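Local coordinates for GTP pyrophosphokinase (Chlorobaculum tepidum, PDB 3IBW), which probably synthesises the alarmone (p)ppGpp by transferring pyrophosphate from ATP to GTP, this fragment being its ACT domain, a module that usually serves regulation, at residues Arg9-Asp14 / Asp42-Cys47; Thr31-Ile36 / Cys47-Phe52. The protein carries 1 engineered substitution. All coordinates share one frame; numbering follows the deposited sequence.

Contact 1. Residues Arg9-Asp14 / Asp42-Cys47; sequences RIVGED and DGIFTC
C47 O accepts a hydrogen bond from I10 N on the neighbouring strand at 2.8 Å, with 168° at the hydrogen. R9 CA adds only a weak CA-H...O contact to C47 O, at 3.3 Å. C47 N returns a bond to I10 O, and G12 with F45 forms a second two-way, hydrogen-bonded antiparallel pair. F45 bends its ring across to this pair. Its CG stands between the backbone N and the carbonyl carbon (chi1 74°), which lays the ring against the bare G12 backbone, with G12 N 3.7 Å above one face, displaced toward the rim. E13 O lies at the edge, in the ring plane, 3.4 Å from F45 CD2, while I10 CG2 touches F45 CE1 obliquely at 4.0 Å. On the same face of the sheet, M18, T19 and I22 of helix 18-28 pack on this ring. On the other face, R9 runs alongside T46, its NH2 3.6 Å from T46 CG2; R9 NH1 bonds to N48. At the strand end D14 N reaches G43 O at 2.9 Å from above the carbonyl plane, and a water links D14 OD2 to G43 N, 2.8 Å from each. The D14 carboxylate also pairs with R34 of the second subunit, so both its oxygens are held. The I10/C47 and G12/F45 pairs join the first and third strands, the central pair of the ferredoxin-like beta-alpha-beta-beta-alpha-beta sheet of ACT domains.

Contact 2. Residues Thr31-Ile36 / Cys47-Phe52; sequences TNIRTI and CNLMIF
Strands 32-36 and 47-52 run antiparallel, their axes 150° apart, and the register slips by one residue where R34 N and T35 N both donate to M50 O, at 2.7 and 3.1 Å, from the same face of its plane: a classic beta bulge. M50 N returns a bond to T35 O within the bulge; regular pairing resumes at I36/L49 on one side and at I33/I51 and N32/F52, where F52 N bonds N32 O, on the other. L49 CD1 bridges two isoleucines, 3.8 Å from I33 CG2 and 3.8 Å from I36 CG1; chi1 (164°) and chi2 (70°) together place it there, the side chain lying beside I36 and crossing I33 at about a right angle. I51 CG2 extends this apolar face to I33 CG1 at 4.2 Å. Helix 18-28, through I26, meets I33 and L49, and helix 56-67, through L62, meets I51. The two strands form the beta hairpin of the ACT fold, strand 32-41 being outermost within the chain. T35 and I36 pair with a strand of the second subunit, continuing the sheet across the dimer interface. On the face turned from the helices, N32 lies beside F52, its ND2 3.5 Å from F52 CD2. Next along, selenomethionine M50 sets its CB 3.9 Å from T35 CB. T31 OG1, buried beside I51 CG2, has no polar partner in the model.

Overall arrangement
Contacts 1 and 2 have centres about 16 Å apart on one antiparallel sheet and share strand 44-53, with C47 the residue common to both. Contact 1 ties the N-terminal part of that strand, up to C47, to strand 4-13, and contact 2 its C-terminal part, from C47, to strand 32-41, so strand 44-53 is paired along both margins. Along the chain the segments alternate: 9-14, 31-36, 42-47, 47-52. A probable hydrogen bond from R9 NH1 to N48 OD1, 3.1 Å long, connects the two directly. The dimer adds a second connection: D14 of contact 1 pairs with R34, a contact 2 residue, of the second subunit, making both contacts part of the interface.

Contact 1. Residues Arg9-Asp14 / Asp42-Cys47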
loop_
_atom_site.group_PDB
_atom_site.type_symbol
_atom_site.label_atom_id
_atom_site.label_comp_id
_atom_site.label_asym_id
_atom_site.label_seq_id
_atom_site.Cartn_x
_atom_site.Cartn_y
_atom_site.Cartn_z
ATOM N N ARG A 9 9.973 -7.450 3.342
ATOM C CA ARG A 9 9.184 -8.312 2.474
ATOM C C ARG A 9 8.199 -9.107 3.318
ATOM O O ARG A 9 8.584 -9.752 4.296
ATOM C CB ARG A 9 10.073 -9.276 1.690
ATOM C CG ARG A 9 9.286 -10.328 0.907
ATOM C CD ARG A 9 10.177 -11.018 -0.109
ATOM N NE ARG A 9 9.541 -12.161 -0.762
ATOM C CZ ARG A 9 8.779 -12.087 -1.848
ATOM N NH1 ARG A 9 8.526 -10.914 -2.412
ATOM N NH2 ARG A 9 8.293 -13.196 -2.391
ATOM N N ILE A 10 6.928 -9.049 2.933
ATOM C CA ILE A 10 5.867 -9.762 3.635
ATOM C C ILE A 10 5.206 -10.743 2.671
ATOM O O ILE A 10 4.949 -10.407 1.515
ATOM C CB ILE A 10 4.766 -8.788 4.140
ATOM C CG1 ILE A 10 5.390 -7.692 5.002
ATOM C CG2 ILE A 10 3.692 -9.545 4.931
ATOM C CD1 ILE A 10 5.412 -6.337 4.325
ATOM N N VAL A 11 4.951 -11.958 3.145
ATOM C CA VAL A 11 4.278 -12.973 2.339
ATOM C C VAL A 11 3.176 -13.517 3.257
ATOM O O VAL A 11 3.428 -13.842 4.423
ATOM C CB VAL A 11 5.239 -14.113 1.904
ATOM C CG1 VAL A 11 4.480 -15.112 1.018
ATOM C CG2 VAL A 11 6.435 -13.532 1.144
ATOM N N GLY A 12 1.957 -13.604 2.732
ATOM C CA GLY A 12 0.840 -14.081 3.526
ATOM C C GLY A 12 -0.277 -14.681 2.694
ATOM O O GLY A 12 -0.179 -14.744 1.474
ATOM N N GLU A 13 -1.347 -15.101 3.357
ATOM C CA GLU A 13 -2.481 -15.713 2.675
ATOM C C GLU A 13 -3.378 -14.669 2.026
ATOM O O GLU A 13 -3.653 -13.630 2.617
ATOM C CB GLU A 13 -3.299 -16.548 3.668
ATOM C CG GLU A 13 -3.889 -15.738 4.811
ATOM C CD GLU A 13 -4.737 -16.578 5.756
ATOM O OE1 GLU A 13 -4.575 -17.813 5.762
ATOM O OE2 GLU A 13 -5.561 -15.998 6.495
ATOM N N ASP A 14 -3.822 -14.941 0.804
ATOM C CA ASP A 14 -4.702 -14.018 0.094
ATOM C C ASP A 14 -6.134 -14.467 0.370
ATOM O O ASP A 14 -6.793 -15.072 -0.471
ATOM C CB ASP A 14 -4.385 -14.050 -1.407
ATOM C CG ASP A 14 -5.337 -13.204 -2.234
ATOM O OD1 ASP A 14 -5.828 -12.170 -1.731
ATOM O OD2 ASP A 14 -5.582 -13.572 -3.402
ATOM N N ASP A 42 -2.049 -16.947 -6.779
ATOM C CA ASP A 42 -1.827 -18.319 -6.329
ATOM C C ASP A 42 -2.247 -18.601 -4.881
ATOM O O ASP A 42 -1.711 -19.509 -4.236
ATOM C CB ASP A 42 -0.350 -18.698 -6.530
ATOM C CG ASP A 42 0.049 -18.751 -8.002
ATOM O OD1 ASP A 42 -0.802 -19.133 -8.834
ATOM O OD2 ASP A 42 1.216 -18.432 -8.325
ATOM N N GLY A 43 -3.214 -17.831 -4.385
ATOM C CA GLY A 43 -3.688 -18.010 -3.024
ATOM C C GLY A 43 -2.902 -17.223 -1.985
ATOM O O GLY A 43 -3.241 -17.232 -0.801
ATOM N N ILE A 44 -1.839 -16.552 -2.411
ATOM C CA ILE A 44 -1.037 -15.776 -1.475
ATOM C C ILE A 44 -0.782 -14.368 -2.012
ATOM O O ILE A 44 -1.126 -14.045 -3.155
ATOM C CB ILE A 44 0.352 -16.456 -1.197
ATOM C CG1 ILE A 44 1.167 -16.546 -2.492
ATOM C CG2 ILE A 44 0.152 -17.861 -0.583
ATOM C CD1 ILE A 44 2.653 -16.724 -2.257
ATOM N N PHE A 45 -0.223 -13.514 -1.165
ATOM C CA PHE A 45 0.137 -12.177 -1.604
ATOM C C PHE A 45 1.580 -11.969 -1.156
ATOM O O PHE A 45 2.027 -12.553 -0.158
ATOM C CB PHE A 45 -0.780 -11.088 -0.996
ATOM C CG PHE A 45 -0.517 -10.809 0.455
ATOM C CD1 PHE A 45 0.537 -9.985 0.842
ATOM C CD2 PHE A 45 -1.285 -11.419 1.437
ATOM C CE1 PHE A 45 0.832 -9.791 2.187
ATOM C CE2 PHE A 45 -0.997 -11.234 2.787
ATOM C CZ PHE A 45 0.062 -10.414 3.162
ATOM N N THR A 46 2.320 -11.177 -1.922
ATOM C CA THR A 46 3.686 -10.840 -1.564
ATOM C C THR A 46 3.701 -9.318 -1.565
ATOM O O THR A 46 2.979 -8.677 -2.337
ATOM C CB THR A 46 4.727 -11.369 -2.572
ATOM O OG1 THR A 46 4.434 -10.870 -3.879
ATOM C CG2 THR A 46 4.718 -12.886 -2.590
ATOM N N CYS A 47 4.506 -8.739 -0.687
ATOM C CA CYS A 47 4.596 -7.293 -0.596
ATOM C C CYS A 47 6.011 -6.867 -0.258
ATOM O O CYS A 47 6.530 -7.249 0.789
ATOM C CB CYS A 47 3.657 -6.767 0.494
ATOM S SG CYS A 47 3.654 -4.964 0.645
HETATM O O HOH W 1 -4.569 -15.527 -5.132
#

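Contact 2. Residues Thr31-Ile36 / Cys47-Phe52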
loop_
_atom_site.group_PDB
_atom_site.type_symbol
_atom_site.label_atom_id
_atom_site.label_comp_id
_atom_site.label_asym_id
_atom_site.label_seq_id
_atom_site.Cartn_x
_atom_site.Cartn_y
_atom_site.Cartn_z
ATOM N N THR A 31 6.318 6.196 9.529
ATOM C CA THR A 31 7.501 6.303 8.666
ATOM C C THR A 31 7.194 6.826 7.257
ATOM O O THR A 31 6.041 6.958 6.846
ATOM C CB THR A 31 8.274 4.950 8.497
ATOM O OG1 THR A 31 7.439 3.990 7.842
ATOM C CG2 THR A 31 8.728 4.406 9.844
ATOM N N ASN A 32 8.265 7.124 6.534
ATOM C CA ASN A 32 8.201 7.644 5.174
ATOM C C ASN A 32 8.269 6.475 4.199
ATOM O O ASN A 32 9.309 5.839 4.072
ATOM C CB ASN A 32 9.390 8.582 4.957
ATOM C CG ASN A 32 9.413 9.203 3.580
ATOM O OD1 ASN A 32 8.468 9.068 2.802
ATOM N ND2 ASN A 32 10.505 9.891 3.269
ATOM N N ILE A 33 7.168 6.196 3.511
ATOM C CA ILE A 33 7.133 5.090 2.561
ATOM C C ILE A 33 7.691 5.537 1.221
ATOM O O ILE A 33 7.304 6.584 0.695
ATOM C CB ILE A 33 5.679 4.563 2.380
ATOM C CG1 ILE A 33 5.162 4.009 3.715
ATOM C CG2 ILE A 33 5.636 3.491 1.287
ATOM C CD1 ILE A 33 3.646 3.843 3.760
ATOM N N ARG A 34 8.614 4.748 0.679
ATOM C CA ARG A 34 9.210 5.060 -0.610
ATOM C C ARG A 34 8.627 4.227 -1.745
ATOM O O ARG A 34 8.310 4.759 -2.807
ATOM C CB ARG A 34 10.728 4.860 -0.567
ATOM C CG ARG A 34 11.398 5.621 0.557
ATOM C CD ARG A 34 10.703 6.962 0.784
ATOM N NE ARG A 34 11.032 7.949 -0.237
ATOM C CZ ARG A 34 10.289 9.019 -0.500
ATOM N NH1 ARG A 34 9.171 9.236 0.181
ATOM N NH2 ARG A 34 10.663 9.870 -1.446
ATOM N N THR A 35 8.465 2.927 -1.513
ATOM C CA THR A 35 7.946 2.038 -2.543
ATOM C C THR A 35 7.115 0.906 -1.957
ATOM O O THR A 35 7.395 0.424 -0.861
ATOM C CB THR A 35 9.123 1.363 -3.333
ATOM O OG1 THR A 35 9.978 2.365 -3.895
ATOM C CG2 THR A 35 8.603 0.472 -4.450
ATOM N N ILE A 36 6.072 0.516 -2.678
ATOM C CA ILE A 36 5.271 -0.634 -2.286
ATOM C C ILE A 36 4.992 -1.404 -3.569
ATOM O O ILE A 36 4.511 -0.827 -4.551
ATOM C CB ILE A 36 3.894 -0.292 -1.666
ATOM C CG1 ILE A 36 4.081 0.368 -0.303
ATOM C CG2 ILE A 36 3.054 -1.590 -1.538
ATOM C CD1 ILE A 36 2.780 0.906 0.295
ATOM N N CYS A 47 4.506 -8.739 -0.687
ATOM C CA CYS A 47 4.596 -7.293 -0.596
ATOM C C CYS A 47 6.011 -6.867 -0.258
ATOM O O CYS A 47 6.530 -7.249 0.789
ATOM C CB CYS A 47 3.657 -6.767 0.494
ATOM S SG CYS A 47 3.654 -4.964 0.645
ATOM N N ASN A 48 6.637 -6.105 -1.151
ATOM C CA ASN A 48 7.980 -5.579 -0.915
ATOM C C ASN A 48 7.761 -4.096 -0.622
ATOM O O ASN A 48 7.184 -3.368 -1.429
ATOM C CB ASN A 48 8.878 -5.756 -2.141
ATOM C CG ASN A 48 9.398 -7.173 -2.283
ATOM O OD1 ASN A 48 9.099 -8.048 -1.469
ATOM N ND2 ASN A 48 10.189 -7.404 -3.319
ATOM N N LEU A 49 8.237 -3.663 0.538
ATOM C CA LEU A 49 8.082 -2.293 1.000
ATOM C C LEU A 49 9.434 -1.641 1.247
ATOM O O LEU A 49 10.305 -2.250 1.867
ATOM C CB LEU A 49 7.271 -2.313 2.310
ATOM C CG LEU A 49 7.213 -1.112 3.263
ATOM C CD1 LEU A 49 6.421 0.018 2.623
ATOM C CD2 LEU A 49 6.561 -1.530 4.578
HETATM N N MSE A 50 9.624 -0.427 0.731
HETATM C CA MSE A 50 10.862 0.313 0.975
HETATM C C MSE A 50 10.414 1.534 1.765
HETATM O O MSE A 50 9.515 2.267 1.344
HETATM C CB MSE A 50 11.531 0.771 -0.321
HETATM C CG MSE A 50 11.959 -0.361 -1.232
HETATM SE SE MSE A 50 13.387 -1.426 -0.495
HETATM C CE MSE A 50 14.500 -0.014 0.232
ATOM N N ILE A 51 11.053 1.757 2.905
ATOM C CA ILE A 51 10.706 2.869 3.776
ATOM C C ILE A 51 11.958 3.538 4.317
ATOM O O ILE A 51 13.036 2.937 4.303
ATOM C CB ILE A 51 9.909 2.378 5.026
ATOM C CG1 ILE A 51 10.737 1.335 5.802
ATOM C CG2 ILE A 51 8.577 1.779 4.617
ATOM C CD1 ILE A 51 10.162 0.986 7.166
ATOM N N PHE A 52 11.812 4.788 4.758
ATOM C CA PHE A 52 12.907 5.510 5.406
ATOM C C PHE A 52 12.551 5.355 6.890
ATOM O O PHE A 52 11.444 5.698 7.324
ATOM C CB PHE A 52 12.955 6.979 4.989
ATOM C CG PHE A 52 13.681 7.196 3.705
ATOM C CD1 PHE A 52 15.059 7.028 3.629
ATOM C CD2 PHE A 52 12.991 7.547 2.564
ATOM C CE1 PHE A 52 15.729 7.195 2.422
ATOM C CE2 PHE A 52 13.655 7.712 1.349
ATOM C CZ PHE A 52 15.022 7.546 1.281
#